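Side-chain contact in inactive PncC family protein (PDB 5KOL), which belongs to the CinA family but apparently lacks nicotinamide-nucleotide amidohydrolase activity, its own role being unknown: residues A135-K139 with G140-T144. Sequence-based numbering, arbitrary orientation.
Sequences AWHIK and GQNYT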
# COMPACT_ATOMS: atom_id res chain seq x y z
N ALA A 135 -6.71 14.81 -1.34
CA ALA A 135 -5.81 15.88 -1.75
C ALA A 135 -4.97 15.42 -2.94
O ALA A 135 -4.65 14.23 -3.06
CB ALA A 135 -4.89 16.35 -0.59
N TRP A 136 -4.63 16.37 -3.82
CA TRP A 136 -3.76 16.12 -4.96
C TRP A 136 -2.70 17.21 -5.06
O TRP A 136 -3.02 18.39 -4.93
CB TRP A 136 -4.54 16.10 -6.29
CG TRP A 136 -5.71 15.14 -6.29
CD1 TRP A 136 -5.73 13.88 -6.80
CD2 TRP A 136 -7.02 15.39 -5.76
NE1 TRP A 136 -6.98 13.31 -6.62
CE2 TRP A 136 -7.79 14.23 -5.99
CE3 TRP A 136 -7.62 16.49 -5.15
CZ2 TRP A 136 -9.12 14.13 -5.60
CZ3 TRP A 136 -8.95 16.40 -4.76
CH2 TRP A 136 -9.68 15.22 -4.98
N HIS A 137 -1.46 16.80 -5.33
CA HIS A 137 -0.36 17.72 -5.60
C HIS A 137 -0.04 17.63 -7.09
O HIS A 137 0.25 16.54 -7.59
CB HIS A 137 0.87 17.37 -4.77
CG HIS A 137 2.05 18.26 -5.04
ND1 HIS A 137 2.42 19.29 -4.20
CD2 HIS A 137 2.95 18.27 -6.05
CE1 HIS A 137 3.49 19.90 -4.68
NE2 HIS A 137 3.83 19.30 -5.81
N ILE A 138 -0.11 18.75 -7.78
CA ILE A 138 0.21 18.82 -9.20
C ILE A 138 0.98 20.10 -9.46
O ILE A 138 0.54 21.18 -9.06
CB ILE A 138 -1.03 18.79 -10.10
CG1 ILE A 138 -2.06 17.80 -9.59
CG2 ILE A 138 -0.62 18.52 -11.54
CD1 ILE A 138 -3.41 17.97 -10.18
N LYS A 139 2.11 19.98 -10.16
CA LYS A 139 2.91 21.12 -10.59
C LYS A 139 3.14 22.12 -9.45
O LYS A 139 2.84 23.31 -9.56
CB LYS A 139 2.26 21.81 -11.80
CG LYS A 139 2.22 20.94 -13.06
CD LYS A 139 1.34 21.54 -14.15
CE LYS A 139 1.30 20.67 -15.41
NZ LYS A 139 0.10 19.77 -15.45
N GLY A 140 3.66 21.62 -8.33
CA GLY A 140 3.95 22.48 -7.19
C GLY A 140 2.75 23.04 -6.47
O GLY A 140 2.91 23.88 -5.58
N GLN A 141 1.54 22.61 -6.82
CA GLN A 141 0.30 23.14 -6.27
C GLN A 141 -0.50 22.01 -5.63
O GLN A 141 -0.42 20.85 -6.07
CB GLN A 141 -0.53 23.83 -7.38
CG GLN A 141 -1.90 24.35 -6.95
CD GLN A 141 -1.84 25.30 -5.76
OE1 GLN A 141 -0.86 26.03 -5.58
NE2 GLN A 141 -2.89 25.29 -4.94
N ASN A 142 -1.26 22.35 -4.59
CA ASN A 142 -2.03 21.37 -3.83
C ASN A 142 -3.52 21.67 -3.93
O ASN A 142 -3.93 22.84 -3.88
CB ASN A 142 -1.57 21.36 -2.38
CG ASN A 142 -0.14 20.91 -2.24
OD1 ASN A 142 0.20 19.77 -2.57
ND2 ASN A 142 0.72 21.79 -1.74
N TYR A 143 -4.32 20.61 -4.08
CA TYR A 143 -5.78 20.70 -4.17
C TYR A 143 -6.43 19.73 -3.19
O TYR A 143 -5.87 18.68 -2.87
CB TYR A 143 -6.27 20.37 -5.60
CG TYR A 143 -5.56 21.20 -6.65
CD1 TYR A 143 -4.32 20.80 -7.14
CD2 TYR A 143 -6.11 22.37 -7.13
CE1 TYR A 143 -3.66 21.56 -8.09
CE2 TYR A 143 -5.46 23.12 -8.08
CZ TYR A 143 -4.24 22.71 -8.56
OH TYR A 143 -3.57 23.46 -9.51
N THR A 144 -7.63 20.08 -2.72
CA THR A 144 -8.39 19.22 -1.82
C THR A 144 -9.85 19.19 -2.26
O THR A 144 -10.33 20.10 -2.94
CB THR A 144 -8.32 19.68 -0.35
OG1 THR A 144 -8.95 20.96 -0.22
CG2 THR A 144 -6.86 19.84 0.13
O HOH W 1 5.26 18.80 -8.35
O HOH W 2 -1.25 22.81 -10.69
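Two antiparallel strands joined by a type I' turn form a tight beta hairpin here, with Ile138 and Gln141 as the last hydrogen-bonded pair and Lys139 and Gly140, both at positive phi, making the bend. Ile138 N gives Gln141 O a bond of 2.7 Å, and Gln141 N returns one to Ile138 O. Trp136 and Tyr143 repeat this reciprocal pairing further along.

Between these two hydrogen-bonded pairs lies the non-hydrogen-bonded pair His137 and Asn142, where side chains supply the link: His137 ND1 donates to Asn142 OD1 at 2.8 Å, a bent bond (143°) that meets the amide oxygen from above its plane. With CG anti to the backbone N (chi1 178°), the imidazole leans along the hairpin toward the turn, and a water joins His137 NE2 to Gly140 N. Gln141 O lies over one face of the imidazole, displaced toward its rim.

On the other face of the sheet, Trp136, Ile138 and Tyr143 lie together. Ile138 CD1 touches Tyr143 CE1 at 4.2 Å, the two side chains crossing at about a right angle, while Trp136 CE3 packs on Tyr143 CB. A second water ties Ile138 O to Tyr143 OH, which is also hydrogen-bonded to Arg6 NH1. Helix 153-171 packs against Trp136 and Ile138; helix 92-106 touches Ala135, His137 and Asn142 on the opposite sheet face. The arrangement is that of a beta hairpin with a two-residue type I' turn, closing one edge of a mixed sheet sandwiched between helices.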